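Local coordinates for putative carbohydrate metabolism domain-containing protein (PDB 3S30) that probably binds or cleaves carbohydrate, as a putative glycoside hydrolase with a galactose-binding-domain-like fold and a bound sodium ion, at residues P231-N236 with T240-V245; L251-T256 with Q260-H265; P309-L312 with G316-V319. One frame throughout, in Å; residues are numbered along the deposited sequence.

Interaction 1: P231-N236 with T240-V245; sequences PEFYEN and TNRKDV
With CG anti to the backbone N in both F233 (chi1 -167°) and R242 (chi1 -180°), the phenyl ring and the arginine chain come to lie one over the other. R242 runs extended from CG to NE, and its CD stands over the ring centre in a CH-pi contact, 3.8 Å from the centroid of the F233 ring. The guanidinium continues across the same ring, its plane turned 21° from the phenyl plane, with R242 CZ 3.6 Å from F233 CZ. At the ring edge D244 arrives with its carboxylate perpendicular to the ring, OD1 lying 3.4 Å from F233 CE2, while its OD2 is held outside the contact by S326, S338 and the backbone N of A335.

E235 divides its oxygens between two partners. OE2 accepts from T240 OG1 at 2.6 Å through its anti lone pair; OE1 meets the guanidinium at its edge, where the salt bridge to R242 NH1 is a long, weak bond of 3.4 Å. T240 OG1 also accepts from R242 N at 3.2 Å, closing an ST turn, so one hydroxyl links the carboxylate to the backbone beyond the strand.

Along the backbone, F233 and T240 exchange bonds, F233 N to T240 O at 2.8 Å and the reverse, T240 N to F233 O, at 3.0 Å: the antiparallel hydrogen-bonded pair of a two-stranded beta-hairpin, 233-235 with 238-240.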
ATOM      1  N   PRO A 231     -19.855   5.006   5.063  1.00 56.83           N
ATOM      2  CA  PRO A 231     -21.305   4.845   4.983  1.00 58.09           C
ATOM      3  C   PRO A 231     -21.856   4.827   3.553  1.00 60.18           C
ATOM      4  O   PRO A 231     -22.954   4.315   3.329  1.00 61.24           O
ATOM      5  CB  PRO A 231     -21.839   6.056   5.759  1.00 60.36           C
ATOM      6  CG  PRO A 231     -20.766   7.115   5.619  1.00 60.50           C
ATOM      7  CD  PRO A 231     -19.456   6.382   5.442  1.00 59.10           C
ATOM      8  N   GLU A 232     -21.111   5.388   2.602  1.00 60.19           N
ATOM      9  CA  GLU A 232     -21.549   5.432   1.217  1.00 61.03           C
ATOM     10  C   GLU A 232     -20.463   4.897   0.287  1.00 59.59           C
ATOM     11  O   GLU A 232     -19.364   5.451   0.220  1.00 57.18           O
ATOM     12  CB  GLU A 232     -21.934   6.855   0.836  1.00 63.99           C
ATOM     13  CG  GLU A 232     -23.201   7.341   1.527  1.00 68.62           C
ATOM     14  CD  GLU A 232     -23.566   8.753   1.144  1.00 79.85           C
ATOM     15  OE1 GLU A 232     -23.809   9.011  -0.055  1.00 84.63           O
ATOM     16  OE2 GLU A 232     -23.618   9.612   2.046  1.00 90.68           O
ATOM     17  N   PHE A 233     -20.785   3.809  -0.413  1.00 57.74           N
ATOM     18  CA  PHE A 233     -19.863   3.174  -1.341  1.00 56.32           C
ATOM     19  C   PHE A 233     -20.031   3.795  -2.734  1.00 57.16           C
ATOM     20  O   PHE A 233     -21.118   3.774  -3.290  1.00 57.80           O
ATOM     21  CB  PHE A 233     -20.135   1.658  -1.371  1.00 56.30           C
ATOM     22  CG  PHE A 233     -19.054   0.848  -2.040  1.00 51.44           C
ATOM     23  CD1 PHE A 233     -19.033   0.691  -3.415  1.00 54.40           C
ATOM     24  CD2 PHE A 233     -18.061   0.237  -1.288  1.00 54.77           C
ATOM     25  CE1 PHE A 233     -18.032  -0.059  -4.042  1.00 53.09           C
ATOM     26  CE2 PHE A 233     -17.059  -0.510  -1.902  1.00 51.98           C
ATOM     27  CZ  PHE A 233     -17.049  -0.656  -3.294  1.00 47.64           C
ATOM     28  N   TYR A 234     -18.952   4.345  -3.285  1.00 57.71           N
ATOM     29  CA  TYR A 234     -18.977   4.909  -4.645  1.00 61.64           C
ATOM     30  C   TYR A 234     -18.688   3.817  -5.660  1.00 61.62           C
ATOM     31  O   TYR A 234     -17.641   3.189  -5.625  1.00 62.43           O
ATOM     32  CB  TYR A 234     -17.960   6.056  -4.811  1.00 61.83           C
ATOM     33  CG  TYR A 234     -18.341   7.369  -4.141  1.00 63.12           C
ATOM     34  CD1 TYR A 234     -19.283   7.415  -3.121  1.00 63.14           C
ATOM     35  CD2 TYR A 234     -17.732   8.570  -4.522  1.00 70.53           C
ATOM     36  CE1 TYR A 234     -19.617   8.609  -2.505  1.00 67.67           C
ATOM     37  CE2 TYR A 234     -18.061   9.773  -3.913  1.00 70.54           C
ATOM     38  CZ  TYR A 234     -19.006   9.781  -2.901  1.00 72.94           C
ATOM     39  OH  TYR A 234     -19.344  10.951  -2.266  1.00 76.67           O
ATOM     40  N   GLU A 235     -19.639   3.583  -6.547  1.00 65.34           N
ATOM     41  CA  GLU A 235     -19.494   2.601  -7.615  1.00 67.39           C
ATOM     42  C   GLU A 235     -20.313   3.095  -8.806  1.00 71.61           C
ATOM     43  O   GLU A 235     -21.508   3.383  -8.668  1.00 70.95           O
ATOM     44  CB  GLU A 235     -19.949   1.198  -7.164  1.00 66.55           C
ATOM     45  CG  GLU A 235     -21.348   1.119  -6.491  1.00 70.00           C
ATOM     46  CD  GLU A 235     -21.673  -0.283  -5.943  1.00 72.96           C
ATOM     47  OE1 GLU A 235     -21.345  -1.296  -6.596  1.00 75.04           O
ATOM     48  OE2 GLU A 235     -22.264  -0.377  -4.849  1.00 76.67           O
ATOM     49  N   ASN A 236     -19.655   3.203  -9.961  1.00 74.97           N
ATOM     50  CA  ASN A 236     -20.257   3.761 -11.173  1.00 80.79           C
ATOM     51  C   ASN A 236     -20.564   5.246 -10.939  1.00 81.73           C
ATOM     52  O   ASN A 236     -19.691   5.980 -10.466  1.00 83.83           O
ATOM     53  CB  ASN A 236     -21.479   2.928 -11.595  1.00 83.52           C
ATOM     54  CG  ASN A 236     -21.161   1.431 -11.660  1.00 87.82           C
ATOM     55  OD1 ASN A 236     -20.132   1.030 -12.218  1.00 90.88           O
ATOM     56  ND2 ASN A 236     -22.034   0.607 -11.085  1.00 88.64           N
ATOM     57  N   THR A 240     -24.027   3.852  -2.750  1.00 58.83           N
ATOM     58  CA  THR A 240     -24.814   2.741  -2.172  1.00 56.52           C
ATOM     59  C   THR A 240     -24.395   2.360  -0.749  1.00 55.29           C
ATOM     60  O   THR A 240     -23.398   2.856  -0.242  1.00 54.17           O
ATOM     61  CB  THR A 240     -24.689   1.466  -3.024  1.00 57.72           C
ATOM     62  OG1 THR A 240     -23.370   0.924  -2.881  1.00 57.85           O
ATOM     63  CG2 THR A 240     -24.972   1.759  -4.519  1.00 58.68           C
ATOM     64  N   ASN A 241     -25.167   1.471  -0.115  1.00 55.70           N
ATOM     65  CA  ASN A 241     -24.794   0.922   1.208  1.00 56.04           C
ATOM     66  C   ASN A 241     -24.014  -0.393   1.112  1.00 56.94           C
ATOM     67  O   ASN A 241     -23.975  -1.163   2.066  1.00 58.95           O
ATOM     68  CB  ASN A 241     -26.015   0.738   2.124  1.00 56.23           C
ATOM     69  CG  ASN A 241     -26.905  -0.431   1.703  1.00 54.38           C
ATOM     70  OD1 ASN A 241     -26.981  -0.755   0.533  1.00 47.01           O
ATOM     71  ND2 ASN A 241     -27.591  -1.049   2.665  1.00 47.54           N
ATOM     72  N   ARG A 242     -23.405  -0.650  -0.041  1.00 57.09           N
ATOM     73  CA  ARG A 242     -22.453  -1.726  -0.161  1.00 58.03           C
ATOM     74  C   ARG A 242     -21.350  -1.551   0.900  1.00 59.10           C
ATOM     75  O   ARG A 242     -20.922  -0.436   1.227  1.00 57.50           O
ATOM     76  CB  ARG A 242     -21.852  -1.762  -1.566  1.00 58.05           C
ATOM     77  CG  ARG A 242     -20.841  -2.879  -1.770  1.00 57.06           C
ATOM     78  CD  ARG A 242     -20.350  -2.913  -3.193  1.00 60.44           C
ATOM     79  NE  ARG A 242     -19.130  -3.705  -3.332  1.00 68.56           N
ATOM     80  CZ  ARG A 242     -18.413  -3.817  -4.452  1.00 68.85           C
ATOM     81  NH1 ARG A 242     -18.771  -3.177  -5.563  1.00 68.65           N
ATOM     82  NH2 ARG A 242     -17.329  -4.584  -4.459  1.00 70.61           N
ATOM     83  N   LYS A 243     -20.915  -2.672   1.451  1.00 61.50           N
ATOM     84  CA  LYS A 243     -19.958  -2.660   2.538  1.00 61.49           C
ATOM     85  C   LYS A 243     -18.565  -2.757   1.916  1.00 58.54           C
ATOM     86  O   LYS A 243     -18.220  -3.769   1.302  1.00 58.33           O
ATOM     87  CB  LYS A 243     -20.244  -3.825   3.495  1.00 63.74           C
ATOM     88  CG  LYS A 243     -19.688  -3.642   4.893  1.00 72.32           C
ATOM     89  CD  LYS A 243     -20.478  -2.602   5.701  1.00 82.96           C
ATOM     90  CE  LYS A 243     -21.881  -3.098   6.075  1.00 88.91           C
ATOM     91  NZ  LYS A 243     -22.615  -2.141   6.952  1.00 92.40           N
ATOM     92  N   ASP A 244     -17.790  -1.683   2.057  1.00 55.81           N
ATOM     93  CA  ASP A 244     -16.426  -1.628   1.543  1.00 54.87           C
ATOM     94  C   ASP A 244     -15.544  -2.649   2.261  1.00 54.81           C
ATOM     95  O   ASP A 244     -15.761  -2.946   3.452  1.00 57.20           O
ATOM     96  CB  ASP A 244     -15.842  -0.222   1.748  1.00 55.21           C
ATOM     97  CG  ASP A 244     -14.670   0.085   0.810  1.00 56.49           C
ATOM     98  OD1 ASP A 244     -14.272  -0.779  -0.020  1.00 48.06           O
ATOM     99  OD2 ASP A 244     -14.147   1.216   0.918  1.00 52.99           O
ATOM    100  N   VAL A 245     -14.574  -3.204   1.536  1.00 51.57           N
ATOM    101  CA  VAL A 245     -13.573  -4.070   2.151  1.00 52.12           C
ATOM    102  C   VAL A 245     -12.191  -3.537   1.823  1.00 50.97           C
ATOM    103  O   VAL A 245     -11.999  -2.839   0.821  1.00 50.35           O
ATOM    104  CB  VAL A 245     -13.731  -5.589   1.754  1.00 55.57           C
ATOM    105  CG1 VAL A 245     -15.191  -6.071   2.006  1.00 49.75           C
ATOM    106  CG2 VAL A 245     -13.301  -5.856   0.291  1.00 54.41           C
TER

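Interaction 2: L251-T256 with Q260-H265; sequences LFYEKT and QMLDGH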
ATOM      1  N   LEU A 251       4.252  -8.989  -1.966  1.00 55.83           N
ATOM      2  CA  LEU A 251       4.752  -9.625  -3.169  1.00 56.76           C
ATOM      3  C   LEU A 251       6.242  -9.911  -3.009  1.00 57.76           C
ATOM      4  O   LEU A 251       6.962  -9.150  -2.360  1.00 55.88           O
ATOM      5  CB  LEU A 251       4.536  -8.693  -4.365  1.00 57.19           C
ATOM      6  CG  LEU A 251       3.107  -8.193  -4.609  1.00 55.61           C
ATOM      7  CD1 LEU A 251       3.104  -7.047  -5.609  1.00 52.35           C
ATOM      8  CD2 LEU A 251       2.216  -9.321  -5.094  1.00 59.38           C
ATOM      9  N   PHE A 252       6.687 -11.016  -3.602  1.00 59.55           N
ATOM     10  CA  PHE A 252       8.104 -11.339  -3.717  1.00 60.84           C
ATOM     11  C   PHE A 252       8.325 -11.838  -5.133  1.00 62.65           C
ATOM     12  O   PHE A 252       7.713 -12.833  -5.550  1.00 64.27           O
ATOM     13  CB  PHE A 252       8.484 -12.425  -2.703  1.00 62.43           C
ATOM     14  CG  PHE A 252       9.944 -12.771  -2.696  1.00 62.79           C
ATOM     15  CD1 PHE A 252      10.905 -11.794  -2.446  1.00 62.64           C
ATOM     16  CD2 PHE A 252      10.364 -14.080  -2.922  1.00 64.27           C
ATOM     17  CE1 PHE A 252      12.263 -12.116  -2.434  1.00 59.70           C
ATOM     18  CE2 PHE A 252      11.714 -14.413  -2.909  1.00 61.99           C
ATOM     19  CZ  PHE A 252      12.664 -13.428  -2.669  1.00 64.95           C
ATOM     20  N   TYR A 253       9.182 -11.159  -5.891  1.00 62.14           N
ATOM     21  CA  TYR A 253       9.384 -11.550  -7.280  1.00 62.26           C
ATOM     22  C   TYR A 253      10.812 -11.408  -7.778  1.00 63.62           C
ATOM     23  O   TYR A 253      11.651 -10.753  -7.169  1.00 62.20           O
ATOM     24  CB  TYR A 253       8.423 -10.782  -8.192  1.00 61.33           C
ATOM     25  CG  TYR A 253       8.599  -9.276  -8.173  1.00 61.40           C
ATOM     26  CD1 TYR A 253       9.527  -8.651  -8.999  1.00 60.31           C
ATOM     27  CD2 TYR A 253       7.809  -8.477  -7.356  1.00 58.41           C
ATOM     28  CE1 TYR A 253       9.677  -7.277  -8.998  1.00 59.93           C
ATOM     29  CE2 TYR A 253       7.955  -7.099  -7.345  1.00 59.21           C
ATOM     30  CZ  TYR A 253       8.885  -6.504  -8.168  1.00 60.72           C
ATOM     31  OH  TYR A 253       9.030  -5.134  -8.155  1.00 57.60           O
ATOM     32  N   GLU A 254      11.057 -12.049  -8.912  1.00 67.13           N
ATOM     33  CA  GLU A 254      12.358 -12.077  -9.533  1.00 70.20           C
ATOM     34  C   GLU A 254      12.387 -10.993 -10.602  1.00 70.95           C
ATOM     35  O   GLU A 254      11.511 -10.946 -11.454  1.00 71.09           O
ATOM     36  CB  GLU A 254      12.582 -13.456 -10.139  1.00 72.05           C
ATOM     37  CG  GLU A 254      13.952 -13.687 -10.707  1.00 78.39           C
ATOM     38  CD  GLU A 254      14.142 -15.114 -11.200  1.00 82.79           C
ATOM     39  OE1 GLU A 254      13.576 -16.051 -10.576  1.00 80.18           O
ATOM     40  OE2 GLU A 254      14.865 -15.290 -12.204  1.00 79.86           O
ATOM     41  N   LYS A 255      13.382 -10.113 -10.544  1.00 71.98           N
ATOM     42  CA  LYS A 255      13.543  -9.081 -11.570  1.00 73.24           C
ATOM     43  C   LYS A 255      14.116  -9.668 -12.849  1.00 76.96           C
ATOM     44  O   LYS A 255      14.824 -10.680 -12.817  1.00 79.01           O
ATOM     45  CB  LYS A 255      14.433  -7.942 -11.063  1.00 72.57           C
ATOM     46  CG  LYS A 255      13.719  -7.017 -10.075  1.00 68.48           C
ATOM     47  CD  LYS A 255      14.601  -5.893  -9.594  1.00 65.93           C
ATOM     48  CE  LYS A 255      15.584  -6.354  -8.525  1.00 65.32           C
ATOM     49  NZ  LYS A 255      16.133  -5.216  -7.733  1.00 63.30           N
ATOM     50  N   THR A 256      13.771  -9.047 -13.974  1.00 79.15           N
ATOM     51  CA  THR A 256      14.446  -9.293 -15.262  1.00 82.62           C
ATOM     52  C   THR A 256      14.726  -7.950 -15.932  1.00 85.28           C
ATOM     53  O   THR A 256      14.197  -6.916 -15.511  1.00 83.39           O
ATOM     54  CB  THR A 256      13.604 -10.168 -16.211  1.00 83.77           C
ATOM     55  OG1 THR A 256      12.260  -9.674 -16.263  1.00 78.32           O
ATOM     56  CG2 THR A 256      13.603 -11.628 -15.757  1.00 80.23           C
ATOM     57  N   GLN A 260      11.457  -4.545 -13.982  1.00 73.80           N
ATOM     58  CA  GLN A 260      12.135  -4.057 -12.785  1.00 71.25           C
ATOM     59  C   GLN A 260      11.153  -3.755 -11.656  1.00 68.27           C
ATOM     60  O   GLN A 260      11.543  -3.725 -10.489  1.00 66.24           O
ATOM     61  CB  GLN A 260      12.931  -2.791 -13.118  1.00 72.26           C
ATOM     62  CG  GLN A 260      14.186  -3.044 -13.941  1.00 78.16           C
ATOM     63  CD  GLN A 260      15.314  -3.635 -13.113  1.00 79.54           C
ATOM     64  OE1 GLN A 260      15.789  -3.008 -12.168  1.00 79.29           O
ATOM     65  NE2 GLN A 260      15.741  -4.848 -13.462  1.00 73.55           N
HETATM   66  N   MSE A 261       9.893  -3.500 -12.015  1.00 67.12           N
HETATM   67  CA  MSE A 261       8.838  -3.215 -11.057  1.00 63.88           C
HETATM   68  C   MSE A 261       7.527  -3.846 -11.523  1.00 63.20           C
HETATM   69  O   MSE A 261       7.304  -4.008 -12.719  1.00 65.07           O
HETATM   70  CB  MSE A 261       8.650  -1.701 -10.913  1.00 63.70           C
HETATM   71  CG  MSE A 261       9.872  -0.938 -10.391  1.00 61.44           C
HETATM   72 SE   MSE A 261      10.246  -1.274  -8.517  0.75 53.99          SE
HETATM   73  CE  MSE A 261       8.849  -0.140  -7.689  1.00 51.96           C
ATOM     74  N   LEU A 262       6.677  -4.220 -10.570  1.00 61.37           N
ATOM     75  CA  LEU A 262       5.283  -4.543 -10.864  1.00 61.45           C
ATOM     76  C   LEU A 262       4.449  -3.320 -10.508  1.00 59.39           C
ATOM     77  O   LEU A 262       4.983  -2.327 -10.002  1.00 57.37           O
ATOM     78  CB  LEU A 262       4.809  -5.769 -10.077  1.00 60.34           C
ATOM     79  CG  LEU A 262       5.601  -7.065 -10.299  1.00 62.63           C
ATOM     80  CD1 LEU A 262       4.990  -8.197  -9.466  1.00 56.58           C
ATOM     81  CD2 LEU A 262       5.673  -7.451 -11.795  1.00 60.48           C
ATOM     82  N   ASP A 263       3.151  -3.382 -10.796  1.00 58.48           N
ATOM     83  CA  ASP A 263       2.247  -2.280 -10.485  1.00 57.11           C
ATOM     84  C   ASP A 263       0.856  -2.787 -10.059  1.00 56.46           C
ATOM     85  O   ASP A 263       0.700  -3.965  -9.708  1.00 56.29           O
ATOM     86  CB  ASP A 263       2.202  -1.275 -11.649  1.00 57.03           C
ATOM     87  CG  ASP A 263       1.628  -1.866 -12.941  1.00 62.90           C
ATOM     88  OD1 ASP A 263       0.934  -2.908 -12.892  1.00 59.80           O
ATOM     89  OD2 ASP A 263       1.870  -1.268 -14.020  1.00 65.52           O
ATOM     90  N   GLY A 264      -0.138  -1.897 -10.075  1.00 56.12           N
ATOM     91  CA  GLY A 264      -1.475  -2.184  -9.550  1.00 54.60           C
ATOM     92  C   GLY A 264      -2.300  -3.219 -10.284  1.00 55.59           C
ATOM     93  O   GLY A 264      -3.369  -3.604  -9.811  1.00 56.11           O
ATOM     94  N   HIS A 265      -1.828  -3.667 -11.443  1.00 57.08           N
ATOM     95  CA  HIS A 265      -2.527  -4.703 -12.208  1.00 58.01           C
ATOM     96  C   HIS A 265      -2.412  -6.066 -11.539  1.00 57.74           C
ATOM     97  O   HIS A 265      -3.238  -6.929 -11.770  1.00 61.01           O
ATOM     98  CB  HIS A 265      -1.973  -4.799 -13.624  1.00 59.54           C
ATOM     99  CG  HIS A 265      -2.179  -3.568 -14.441  1.00 59.79           C
ATOM    100  ND1 HIS A 265      -1.254  -2.547 -14.493  1.00 56.71           N
ATOM    101  CD2 HIS A 265      -3.194  -3.199 -15.261  1.00 62.53           C
ATOM    102  CE1 HIS A 265      -1.694  -1.599 -15.305  1.00 61.99           C
ATOM    103  NE2 HIS A 265      -2.870  -1.968 -15.781  1.00 60.53           N
TER
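The flank of L262 covers one face of the Y253 ring. L262 CG makes a CH-pi contact 3.9 Å from the ring centroid, displaced toward the rim, and its CD1 comes within 3.5 Å of Y253 CD2. The two side chains run antiparallel alongside one another, the leucine over the ring and the hydroxyl reaching beyond it, where Y253 OH lies 3.5 Å from M261 CA, with the selenium of this selenomethionine a little further off. L251 adds a looser apolar touch, CD1 to CD1 of L262 at 4.4 Å.

Toward the turn the contact becomes polar. Q260 starts away from its partner, but a bend at chi2 (-76°) brings its amide back, and NE2 donates to T256 O at 3.3 Å; the bond is fairly straight (161°), though the donor stands above the carbonyl plane. The aliphatic part of K255 passes obliquely across the glutamine, its CD 4.0 Å from Q260 OE1.

In the fold, this is the loop leaving strand 247-254 and returning as the short strand 262-263. The two strands do not pair with each other: 317-324 and 208-213 come between them in the pairing, and Y253 bridges the interval with its side chain.

A leucine in place of Y253 has no ring or hydroxyl, and would probably open a gap over L262 and leave F210 O and N318 ND2 without this hydrogen-bonding partner. Those two bonds fix the phenol end, while K255 NZ is held by N318 OD1 and G315 O. T256 OG1 is bonded to N275, and M276 packs against both L251 and L262, joined by F210 at the first and H273 at the second.

Interaction 3: P309-L312 with G316-V319; sequences PQKL and GYNV
G316 receives the end of the short helix first. Its backbone N donates to K311 O at 3.0 Å, a bond that reaches five residues back along the chain, one more than the regular alpha-helical step, and so draws the chain leaving the helix back against it. Because G316 has no side chain, the lysine can pass close by, with K311 CG 4.0 Å from G316 CA. With CG anti to the backbone N (chi1 -168°) and every later torsion extended, K311 runs straight past the glycine, its CE 3.9 Å from G316 O.

At Y317 an aromatic ring meets the aliphatic groups of the helix. The backbone N of Y317 donates to a water at 2.9 Å, and that water lies 2.7 Å from L312 O, to which it probably donates, so a carbonyl near the helix end is reached through solvent. The ring sits against the helix itself: Y317 CD1 is 3.7 Å from L312 CA, and Y317 CE1 is 4.1 Å from K311 CG. Both helix side chains cross the tyrosine at about a right angle. L312 bends back at its end to bring CD1 within 3.9 Å of Y317 CB.

Beyond Y317 the chain leaves the helix as strand 317-324, with N318 bonded through its backbone to Y253 and V319 to T212, on strands 247-254 and 208-213. K311 NZ extends the helix's hold to the first of these and the residue after it, through a salt bridge to E254 and a bond to K255 O. The Y317 ring meets F252 with planes about 20° apart. Together, the lysine's bonds and these two rings place helix 309-313 at the start of strand 317-324, beside the end of strand 247-254.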
ATOM      1  N   PRO A 309      20.104 -18.492  -5.308  1.00 98.32           N
ATOM      2  CA  PRO A 309      20.805 -17.924  -4.145  1.00 98.14           C
ATOM      3  C   PRO A 309      21.807 -16.821  -4.506  1.00 98.16           C
ATOM      4  O   PRO A 309      21.981 -15.869  -3.740  1.00 97.01           O
ATOM      5  CB  PRO A 309      21.552 -19.124  -3.543  1.00101.73           C
ATOM      6  CG  PRO A 309      20.971 -20.333  -4.179  1.00103.53           C
ATOM      7  CD  PRO A 309      20.435 -19.915  -5.504  1.00101.82           C
ATOM      8  N   GLN A 310      22.466 -16.965  -5.655  1.00 99.84           N
ATOM      9  CA  GLN A 310      23.388 -15.942  -6.147  1.00 99.56           C
ATOM     10  C   GLN A 310      22.648 -14.662  -6.486  1.00 94.68           C
ATOM     11  O   GLN A 310      22.964 -13.601  -5.950  1.00 93.49           O
ATOM     12  CB  GLN A 310      24.152 -16.425  -7.386  1.00102.90           C
ATOM     13  CG  GLN A 310      25.476 -17.112  -7.086  1.00107.53           C
ATOM     14  CD  GLN A 310      26.399 -17.175  -8.301  1.00111.92           C
ATOM     15  OE1 GLN A 310      26.046 -16.724  -9.393  1.00109.86           O
ATOM     16  NE2 GLN A 310      27.589 -17.730  -8.108  1.00108.54           N
ATOM     17  N   LYS A 311      21.669 -14.771  -7.382  1.00 92.85           N
ATOM     18  CA  LYS A 311      20.864 -13.615  -7.824  1.00 89.70           C
ATOM     19  C   LYS A 311      20.156 -12.913  -6.655  1.00 86.16           C
ATOM     20  O   LYS A 311      20.022 -11.693  -6.662  1.00 84.14           O
ATOM     21  CB  LYS A 311      19.835 -14.046  -8.876  1.00 88.56           C
ATOM     22  CG  LYS A 311      19.150 -12.896  -9.594  1.00 87.37           C
ATOM     23  CD  LYS A 311      18.216 -13.386 -10.690  1.00 85.74           C
ATOM     24  CE  LYS A 311      17.636 -12.220 -11.479  1.00 84.83           C
ATOM     25  NZ  LYS A 311      16.774 -12.667 -12.621  1.00 83.89           N
ATOM     26  N   LEU A 312      19.716 -13.691  -5.664  1.00 85.41           N
ATOM     27  CA  LEU A 312      19.120 -13.147  -4.434  1.00 83.64           C
ATOM     28  C   LEU A 312      20.101 -12.247  -3.685  1.00 83.82           C
ATOM     29  O   LEU A 312      19.717 -11.187  -3.178  1.00 81.27           O
ATOM     30  CB  LEU A 312      18.651 -14.284  -3.510  1.00 83.83           C
ATOM     31  CG  LEU A 312      17.880 -13.910  -2.236  1.00 82.94           C
ATOM     32  CD1 LEU A 312      16.591 -13.145  -2.551  1.00 79.64           C
ATOM     33  CD2 LEU A 312      17.568 -15.154  -1.413  1.00 79.90           C
ATOM     34  N   GLY A 316      18.628  -9.131  -7.129  1.00 74.16           N
ATOM     35  CA  GLY A 316      17.763  -9.353  -8.291  1.00 73.45           C
ATOM     36  C   GLY A 316      16.339  -9.763  -7.950  1.00 71.22           C
ATOM     37  O   GLY A 316      15.588 -10.209  -8.823  1.00 70.35           O
ATOM     38  N   TYR A 317      15.972  -9.622  -6.676  1.00 69.38           N
ATOM     39  CA  TYR A 317      14.626  -9.930  -6.212  1.00 67.18           C
ATOM     40  C   TYR A 317      14.074  -8.731  -5.472  1.00 65.07           C
ATOM     41  O   TYR A 317      14.769  -8.125  -4.650  1.00 65.81           O
ATOM     42  CB  TYR A 317      14.636 -11.155  -5.292  1.00 68.32           C
ATOM     43  CG  TYR A 317      14.756 -12.462  -6.039  1.00 70.49           C
ATOM     44  CD1 TYR A 317      15.989 -12.936  -6.456  1.00 72.05           C
ATOM     45  CD2 TYR A 317      13.631 -13.214  -6.340  1.00 71.21           C
ATOM     46  CE1 TYR A 317      16.096 -14.133  -7.154  1.00 76.09           C
ATOM     47  CE2 TYR A 317      13.728 -14.403  -7.030  1.00 73.17           C
ATOM     48  CZ  TYR A 317      14.962 -14.860  -7.437  1.00 75.31           C
ATOM     49  OH  TYR A 317      15.049 -16.048  -8.133  1.00 82.84           O
ATOM     50  N   ASN A 318      12.826  -8.393  -5.769  1.00 62.43           N
ATOM     51  CA  ASN A 318      12.139  -7.301  -5.096  1.00 60.60           C
ATOM     52  C   ASN A 318      11.039  -7.842  -4.186  1.00 58.50           C
ATOM     53  O   ASN A 318      10.447  -8.883  -4.468  1.00 58.02           O
ATOM     54  CB  ASN A 318      11.522  -6.346  -6.119  1.00 60.69           C
ATOM     55  CG  ASN A 318      12.473  -5.242  -6.563  1.00 63.27           C
ATOM     56  OD1 ASN A 318      13.655  -5.243  -6.235  1.00 64.38           O
ATOM     57  ND2 ASN A 318      11.950  -4.294  -7.324  1.00 63.81           N
ATOM     58  N   VAL A 319      10.808  -7.152  -3.074  1.00 56.47           N
ATOM     59  CA  VAL A 319       9.652  -7.403  -2.238  1.00 55.47           C
ATOM     60  C   VAL A 319       8.786  -6.158  -2.245  1.00 54.59           C
ATOM     61  O   VAL A 319       9.255  -5.059  -2.566  1.00 56.16           O
ATOM     62  CB  VAL A 319      10.036  -7.744  -0.776  1.00 56.72           C
ATOM     63  CG1 VAL A 319      10.319  -6.455   0.047  1.00 52.02           C
ATOM     64  CG2 VAL A 319       8.936  -8.556  -0.121  1.00 53.35           C
TER
HETATM   65  O   HOH W   1      17.778  -9.788  -4.411  1.00 61.15           O

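In the fold
Followed from the N terminus, the three contacts come in series, none enclosing or crossing another, and each closes a short loop with three residues between its segments. Interaction 1 closes the hairpin that precedes strand 247-254. Interaction 2 then shuts the loop at the far end of that strand, about 30 Å away between centres. Interaction 3 joins helix 309-313 to strand 317-324, on the opposite side of the chain's centre from interaction 1. Interactions 2 and 3 touch, because strands 247-254 and 317-324 are antiparallel neighbours; K255 N and G316 O lie 2.8 Å apart, probably hydrogen-bonded. Interaction 1 touches neither of the others.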